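Side-chain contacts in acyl-CoA thioesterase (Alicyclobacillus acidocaldarius subsp. acidocaldarius, PDB 3RQB), which is of unestablished function but has a double hot dog fold and probably hydrolyses acyl-CoA thioesters to free fatty acids and coenzyme A: residues Val37-Gly41 / Gly42-Ala46; Trp171-Asp174 / Asp175-Pro179; Phe223-Thr227 / Asn228-Gly232. All coordinates share one frame; numbering follows the deposited sequence.

Contact 1: residues Val37-Gly41 / Gly42-Ala46; sequences VGPFG and GITAA
The chain passes from extended loop to helix at F40 and G41, and the F40 carbonyl, directed into the first turn, accepts the amide of T44 at 3.3 Å between N and O, with a weaker bond from the I43 amide beside it. F40 is thus the N-cap residue of helix 41-53, the central helix of the N-terminal hot dog domain. One residue on, the O of G41 takes the N of A45 at 2.9 Å, and the regular helical ladder is under way. The F40 ring folds back over this same first turn. Its CG stands anti to the backbone N (chi1 169°), which lays one face flat on the backbone of G42, whose N sits 3.5 Å above the ring plane near its centre. The CA of G42 makes a CH-pi contact with that face, 3.9 Å from the ring centroid and 25° off the normal. Because G42 bears no side chain, ring and backbone meet directly. Toward one margin of the ring, CD2 packs against the CB of I43. Farther out, F40 stacks with W146 and touches D190, both in the C-terminal half, so the N-cap also joins the two hot dog halves. The helix is covered elsewhere by F69 and V67 of strand 61-69, which touch T44 and A45. P39 approaches T44 from the loop, its CB near the hydroxyl. A water completes the link, donating to the O of P39 at 2.8 Å and lying 3.0 Å from OG1 of T44.

Contact 2: residues Trp171-Asp174 / Asp175-Pro179; sequences WMRD and DPPRP
R173 reaches forward along the chain to D175, and its NH1 forms a salt bridge with OD1 at 3.0 Å, nearly straight at 168°. The carboxylate oxygen lies at the edge of the guanidinium, close to its plane, but is itself met on its anti side with the donor lifted from the carboxylate plane; the two flat groups are turned 53° apart. The same NH1 also donates to the O of D174, 2.7 Å away and again near the guanidinium plane. Two acceptors on one nitrogen, both almost coplanar with the group, limit its rotation. The side chain gets there by placing CG between its own N and carbonyl carbon (chi1 67°) and then running extended to NE. CB of P177 lies over one face of the guanidinium, and its CD comes within 4.1 Å of NH1.

Beyond this polar edge the contacts are weaker: the CB of D174 rests on the CB of R178 at 3.9 Å, and the CA of P177 points a hydrogen at the O of D174, 3.6 Å away. A cis peptide before P176 helps bend the chain back so that P177 and R178 can return to D174. Farther out, R178 carries salt bridges to D13 and D181, and OD2 of D175 has a weak, long ion pair with R137. The backbone of R173 is bonded to that of H151 in strand 150-156, and the backbone of D175 to that of W149, just before it. What results is a proline-rich loop leaving the end of strand 168-174, where the antiparallel sheet of the C-terminal hot dog domain gives way to the connection before helix 182-188.

Contact 3: residues Phe223-Thr227 / Asn228-Gly232; sequences FRQGT and NELLG
Q225 and L230 meet on the buried side of the turn, where OE1 of the glutamine lies 4.0 Å from CD2 of the leucine and L258 of strand 257-267 touches both side chains. The glutamine reaches this place by bending at its second torsion (chi2 -65°), which tucks the amide back under the loop. There OE1 accepts a hydrogen from a water at 2.7 Å, and the same water donates to the O of E229 at 2.8 Å, so a single solvent molecule ties the amide oxygen to the backbone entering the strand. On its other end, NE2 has a weak bond to the O of T221. The reversal itself is a type II' beta turn from Q225 to N228, linking helix 219-224 to strand 230-240 of the C-terminal hot dog domain. G226, the first residue to leave helical backbone angles, supplies the positive phi of 55° that this turn needs at its second position, while its N still bonds to the O of F223 at 3.0 Å. The turn is closed by the N of N228 donating to the O of Q225 at 2.8 Å, although the position of that oxygen is less certain than the rest. On the outer side T227 and N228 are exposed, T227 touching P177. Their side chains cross at about a right angle, and a second water bridges them, accepting from the N of T227 at 2.7 Å and donating to OD1 of N228 at 2.6 Å. The CB of E229 points away from the turn, and its carboxylate forms a salt bridge to R153.

Along the chain the three contacts follow in series. Contact 1 opens helix 41-53 of the N-terminal hot dog domain; contacts 2 and 3 both belong to the C-terminal one. Their centres are about 8 Å apart, and they touch because strands 168-174 and 230-240 are antiparallel neighbours: N of M172, a selenomethionine, lies 2.8 Å from O of L230, a probable hydrogen bond. Contact 2 marks where one of these strands ends, contact 3 where the other begins. Contact 1 is separate, its centre about 17 Å from that of contact 2 and 21 Å from that of contact 3. The set therefore samples a helix start in one half and, in the other, the shared end of two neighbouring strands.

Contact 1: residues Val37-Gly41 / Gly42-Ala46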
loop_
_atom_site.group_PDB
_atom_site.type_symbol
_atom_site.label_atom_id
_atom_site.label_comp_id
_atom_site.label_asym_id
_atom_site.label_seq_id
_atom_site.Cartn_x
_atom_site.Cartn_y
_atom_site.Cartn_z
ATOM N N VAL B 37 -15.782 -14.165 10.469
ATOM C CA VAL B 37 -14.712 -15.037 10.003
ATOM C C VAL B 37 -13.338 -14.502 10.438
ATOM O O VAL B 37 -12.409 -14.399 9.637
ATOM C CB VAL B 37 -14.776 -15.232 8.472
ATOM C CG1 VAL B 37 -16.214 -15.467 8.034
ATOM C CG2 VAL B 37 -14.222 -14.028 7.750
ATOM N N GLY B 38 -13.209 -14.173 11.716
ATOM C CA GLY B 38 -12.002 -13.535 12.197
ATOM C C GLY B 38 -12.162 -12.078 12.589
ATOM O O GLY B 38 -13.183 -11.454 12.314
ATOM N N PRO B 39 -11.139 -11.539 13.259
ATOM C CA PRO B 39 -11.137 -10.260 13.971
ATOM C C PRO B 39 -11.133 -9.056 13.043
ATOM O O PRO B 39 -10.734 -9.157 11.882
ATOM C CB PRO B 39 -9.818 -10.296 14.748
ATOM C CG PRO B 39 -9.286 -11.708 14.590
ATOM C CD PRO B 39 -9.820 -12.185 13.306
ATOM N N PHE B 40 -11.576 -7.924 13.579
ATOM C CA PHE B 40 -11.577 -6.667 12.855
ATOM C C PHE B 40 -10.162 -6.346 12.392
ATOM O O PHE B 40 -9.221 -6.336 13.190
ATOM C CB PHE B 40 -12.116 -5.558 13.758
ATOM C CG PHE B 40 -11.914 -4.180 13.215
ATOM C CD1 PHE B 40 -12.385 -3.839 11.959
ATOM C CD2 PHE B 40 -11.267 -3.215 13.967
ATOM C CE1 PHE B 40 -12.206 -2.562 11.460
ATOM C CE2 PHE B 40 -11.083 -1.936 13.477
ATOM C CZ PHE B 40 -11.555 -1.608 12.223
ATOM N N GLY B 41 -10.016 -6.086 11.100
ATOM C CA GLY B 41 -8.704 -5.912 10.515
ATOM C C GLY B 41 -7.903 -4.798 11.142
ATOM O O GLY B 41 -6.689 -4.902 11.288
ATOM N N GLY B 42 -8.584 -3.721 11.509
ATOM C CA GLY B 42 -7.913 -2.535 12.004
ATOM C C GLY B 42 -7.276 -2.793 13.350
ATOM O O GLY B 42 -6.254 -2.193 13.699
ATOM N N ILE B 43 -7.882 -3.690 14.119
ATOM C CA ILE B 43 -7.336 -3.995 15.427
ATOM C C ILE B 43 -6.131 -4.899 15.291
ATOM O O ILE B 43 -5.151 -4.770 16.031
ATOM C CB ILE B 43 -8.355 -4.663 16.335
ATOM C CG1 ILE B 43 -8.081 -4.228 17.767
ATOM C CG2 ILE B 43 -8.290 -6.182 16.188
ATOM C CD1 ILE B 43 -7.674 -2.770 17.858
ATOM N N THR B 44 -6.211 -5.818 14.337
ATOM C CA THR B 44 -5.123 -6.738 14.078
ATOM C C THR B 44 -3.912 -5.963 13.593
ATOM O O THR B 44 -2.775 -6.295 13.915
ATOM C CB THR B 44 -5.504 -7.747 13.000
ATOM O OG1 THR B 44 -6.695 -8.441 13.390
ATOM C CG2 THR B 44 -4.369 -8.739 12.787
ATOM N N ALA B 45 -4.165 -4.927 12.807
ATOM C CA ALA B 45 -3.096 -4.118 12.237
ATOM C C ALA B 45 -2.485 -3.199 13.288
ATOM O O ALA B 45 -1.265 -3.042 13.335
ATOM C CB ALA B 45 -3.605 -3.314 11.032
ATOM N N ALA B 46 -3.337 -2.591 14.117
ATOM C CA ALA B 46 -2.883 -1.783 15.248
ATOM C C ALA B 46 -1.991 -2.651 16.124
ATOM O O ALA B 46 -0.858 -2.293 16.443
ATOM C CB ALA B 46 -4.066 -1.267 16.039
HETATM O O HOH W 1 -8.168 -10.134 11.389
#

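Contact 2: residues Trp171-Asp174 / Asp175-Pro179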
loop_
_atom_site.group_PDB
_atom_site.type_symbol
_atom_site.label_atom_id
_atom_site.label_comp_id
_atom_site.label_asym_id
_atom_site.label_seq_id
_atom_site.Cartn_x
_atom_site.Cartn_y
_atom_site.Cartn_z
ATOM N N TRP B 171 -17.630 11.024 9.814
ATOM C CA TRP B 171 -16.967 11.451 11.025
ATOM C C TRP B 171 -16.805 10.207 11.863
ATOM O O TRP B 171 -17.726 9.392 11.972
ATOM C CB TRP B 171 -17.808 12.475 11.779
ATOM C CG TRP B 171 -17.921 13.789 11.078
ATOM C CD1 TRP B 171 -19.043 14.324 10.504
ATOM C CD2 TRP B 171 -16.870 14.740 10.870
ATOM N NE1 TRP B 171 -18.755 15.547 9.954
ATOM C CE2 TRP B 171 -17.429 15.830 10.164
ATOM C CE3 TRP B 171 -15.509 14.777 11.210
ATOM C CZ2 TRP B 171 -16.674 16.948 9.791
ATOM C CZ3 TRP B 171 -14.758 15.888 10.841
ATOM C CH2 TRP B 171 -15.345 16.957 10.138
HETATM N N MSE B 172 -15.625 10.052 12.442
HETATM C CA MSE B 172 -15.341 8.880 13.248
HETATM C C MSE B 172 -14.321 9.198 14.334
HETATM O O MSE B 172 -13.414 10.022 14.149
HETATM C CB MSE B 172 -14.803 7.763 12.357
HETATM C CG MSE B 172 -13.448 8.105 11.773
HETATM SE SE MSE B 172 -13.042 7.216 10.105
HETATM C CE MSE B 172 -11.416 8.188 9.661
ATOM N N ARG B 173 -14.480 8.521 15.464
ATOM C CA ARG B 173 -13.529 8.574 16.555
ATOM C C ARG B 173 -13.642 7.271 17.318
ATOM O O ARG B 173 -14.580 6.503 17.114
ATOM C CB ARG B 173 -13.807 9.759 17.477
ATOM C CG ARG B 173 -15.104 9.655 18.251
ATOM C CD ARG B 173 -15.130 10.671 19.384
ATOM N NE ARG B 173 -16.460 10.835 19.972
ATOM C CZ ARG B 173 -17.051 9.930 20.751
ATOM N NH1 ARG B 173 -16.433 8.787 21.018
ATOM N NH2 ARG B 173 -18.259 10.163 21.258
ATOM N N ASP B 174 -12.657 6.993 18.160
ATOM C CA ASP B 174 -12.786 5.908 19.118
ATOM C C ASP B 174 -13.995 6.191 19.980
ATOM O O ASP B 174 -14.266 7.340 20.322
ATOM C CB ASP B 174 -11.562 5.832 20.028
ATOM C CG ASP B 174 -10.267 5.641 19.257
ATOM O OD1 ASP B 174 -9.429 6.580 19.240
ATOM O OD2 ASP B 174 -10.091 4.548 18.673
ATOM N N ASP B 175 -14.732 5.145 20.316
ATOM C CA ASP B 175 -15.696 5.244 21.393
ATOM C C ASP B 175 -15.391 4.101 22.354
ATOM O O ASP B 175 -15.033 3.005 21.922
ATOM C CB ASP B 175 -17.130 5.135 20.855
ATOM C CG ASP B 175 -18.186 5.564 21.883
ATOM O OD1 ASP B 175 -18.034 6.657 22.486
ATOM O OD2 ASP B 175 -19.166 4.806 22.087
ATOM N N PRO B 176 -15.481 4.362 23.666
ATOM C CA PRO B 176 -15.562 5.706 24.234
ATOM C C PRO B 176 -14.298 6.465 23.896
ATOM O O PRO B 176 -13.280 5.846 23.568
ATOM C CB PRO B 176 -15.614 5.445 25.743
ATOM C CG PRO B 176 -15.071 4.091 25.916
ATOM C CD PRO B 176 -15.523 3.334 24.713
ATOM N N PRO B 177 -14.356 7.797 24.001
ATOM C CA PRO B 177 -13.329 8.709 23.478
ATOM C C PRO B 177 -11.952 8.303 23.947
ATOM O O PRO B 177 -11.769 7.967 25.119
ATOM C CB PRO B 177 -13.716 10.059 24.085
ATOM C CG PRO B 177 -14.558 9.714 25.291
ATOM C CD PRO B 177 -15.300 8.479 24.904
ATOM N N ARG B 178 -10.993 8.299 23.032
ATOM C CA ARG B 178 -9.627 7.987 23.422
ATOM C C ARG B 178 -8.656 8.858 22.653
ATOM O O ARG B 178 -8.835 9.082 21.455
ATOM C CB ARG B 178 -9.335 6.505 23.161
ATOM C CG ARG B 178 -7.867 6.114 23.193
ATOM C CD ARG B 178 -7.697 4.648 22.790
ATOM N NE ARG B 178 -6.361 4.110 23.068
ATOM C CZ ARG B 178 -5.316 4.250 22.254
ATOM N NH1 ARG B 178 -5.446 4.926 21.114
ATOM N NH2 ARG B 178 -4.141 3.724 22.580
ATOM N N PRO B 179 -7.594 9.316 23.333
ATOM C CA PRO B 179 -6.587 10.169 22.705
ATOM C C PRO B 179 -5.996 9.462 21.512
ATOM O O PRO B 179 -5.889 8.234 21.502
ATOM C CB PRO B 179 -5.543 10.332 23.801
ATOM C CG PRO B 179 -6.343 10.238 25.059
ATOM C CD PRO B 179 -7.368 9.184 24.780
#

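Contact 3: residues Phe223-Thr227 / Asn228-Gly232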
loop_
_atom_site.group_PDB
_atom_site.type_symbol
_atom_site.label_atom_id
_atom_site.label_comp_id
_atom_site.label_asym_id
_atom_site.label_seq_id
_atom_site.Cartn_x
_atom_site.Cartn_y
_atom_site.Cartn_z
ATOM N N PHE B 223 -0.969 13.566 17.495
ATOM C CA PHE B 223 -1.292 13.608 18.914
ATOM C C PHE B 223 -2.198 14.779 19.264
ATOM O O PHE B 223 -3.096 14.656 20.097
ATOM C CB PHE B 223 -0.002 13.659 19.716
ATOM C CG PHE B 223 0.879 12.463 19.489
ATOM C CD1 PHE B 223 0.323 11.235 19.147
ATOM C CD2 PHE B 223 2.259 12.554 19.600
ATOM C CE1 PHE B 223 1.126 10.113 18.938
ATOM C CE2 PHE B 223 3.070 11.434 19.380
ATOM C CZ PHE B 223 2.500 10.215 19.052
ATOM N N ARG B 224 -1.983 15.891 18.573
ATOM C CA ARG B 224 -2.717 17.127 18.791
ATOM C C ARG B 224 -4.239 16.906 18.832
ATOM O O ARG B 224 -4.961 17.602 19.547
ATOM C CB ARG B 224 -2.348 18.087 17.660
ATOM C CG ARG B 224 -2.806 19.521 17.801
ATOM C CD ARG B 224 -2.189 20.354 16.677
ATOM N NE ARG B 224 -0.732 20.183 16.620
ATOM C CZ ARG B 224 -0.020 20.100 15.496
ATOM N NH1 ARG B 224 -0.628 20.171 14.316
ATOM N NH2 ARG B 224 1.302 19.945 15.553
ATOM N N GLN B 225 -4.718 15.935 18.060
ATOM C CA GLN B 225 -6.152 15.669 17.929
ATOM C C GLN B 225 -6.820 15.192 19.225
ATOM O O GLN B 225 -8.008 15.440 19.454
ATOM C CB GLN B 225 -6.389 14.631 16.829
ATOM C CG GLN B 225 -5.630 14.897 15.540
ATOM C CD GLN B 225 -6.079 16.165 14.830
ATOM O OE1 GLN B 225 -7.260 16.503 14.815
ATOM N NE2 GLN B 225 -5.132 16.870 14.232
ATOM N N GLY B 226 -6.072 14.492 20.067
ATOM C CA GLY B 226 -6.644 14.020 21.307
ATOM C C GLY B 226 -7.876 13.237 20.931
ATOM O O GLY B 226 -7.811 12.327 20.101
ATOM N N THR B 227 -9.008 13.616 21.511
ATOM C CA THR B 227 -10.251 12.880 21.321
ATOM C C THR B 227 -11.114 13.449 20.201
ATOM O O THR B 227 -12.223 12.978 19.964
ATOM C CB THR B 227 -11.066 12.858 22.615
ATOM O OG1 THR B 227 -11.199 14.202 23.103
ATOM C CG2 THR B 227 -10.366 12.005 23.664
ATOM N N ASN B 228 -10.617 14.471 19.518
ATOM C CA ASN B 228 -11.396 15.099 18.462
ATOM C C ASN B 228 -11.756 14.125 17.348
ATOM O O ASN B 228 -10.946 13.268 16.978
ATOM C CB ASN B 228 -10.628 16.276 17.892
ATOM C CG ASN B 228 -10.153 17.227 18.965
ATOM O OD1 ASN B 228 -10.229 16.934 20.168
ATOM N ND2 ASN B 228 -9.647 18.374 18.538
ATOM N N GLU B 229 -12.968 14.268 16.810
ATOM C CA GLU B 229 -13.441 13.405 15.729
ATOM C C GLU B 229 -12.638 13.640 14.451
ATOM O O GLU B 229 -12.006 14.683 14.292
ATOM C CB GLU B 229 -14.936 13.623 15.460
ATOM C CG GLU B 229 -15.835 13.150 16.583
ATOM C CD GLU B 229 -17.310 13.231 16.239
ATOM O OE1 GLU B 229 -17.788 12.376 15.448
ATOM O OE2 GLU B 229 -17.983 14.148 16.772
ATOM N N LEU B 230 -12.650 12.662 13.549
ATOM C CA LEU B 230 -11.931 12.786 12.283
ATOM C C LEU B 230 -12.829 12.501 11.092
ATOM O O LEU B 230 -13.881 11.861 11.219
ATOM C CB LEU B 230 -10.751 11.828 12.246
ATOM C CG LEU B 230 -9.944 11.829 13.534
ATOM C CD1 LEU B 230 -8.897 10.736 13.483
ATOM C CD2 LEU B 230 -9.324 13.196 13.743
ATOM N N LEU B 231 -12.397 12.977 9.930
ATOM C CA LEU B 231 -13.141 12.741 8.712
ATOM C C LEU B 231 -12.399 11.789 7.805
ATOM O O LEU B 231 -11.339 12.123 7.278
ATOM C CB LEU B 231 -13.369 14.043 7.965
ATOM C CG LEU B 231 -14.296 13.779 6.785
ATOM C CD1 LEU B 231 -15.697 13.539 7.316
ATOM C CD2 LEU B 231 -14.269 14.918 5.774
ATOM N N GLY B 232 -12.940 10.593 7.635
ATOM C CA GLY B 232 -12.404 9.672 6.651
ATOM C C GLY B 232 -13.088 9.807 5.301
ATOM O O GLY B 232 -14.262 10.170 5.212
HETATM O O HOH W 2 -9.866 16.437 14.317
HETATM O O HOH W 3 -8.868 16.191 22.311
#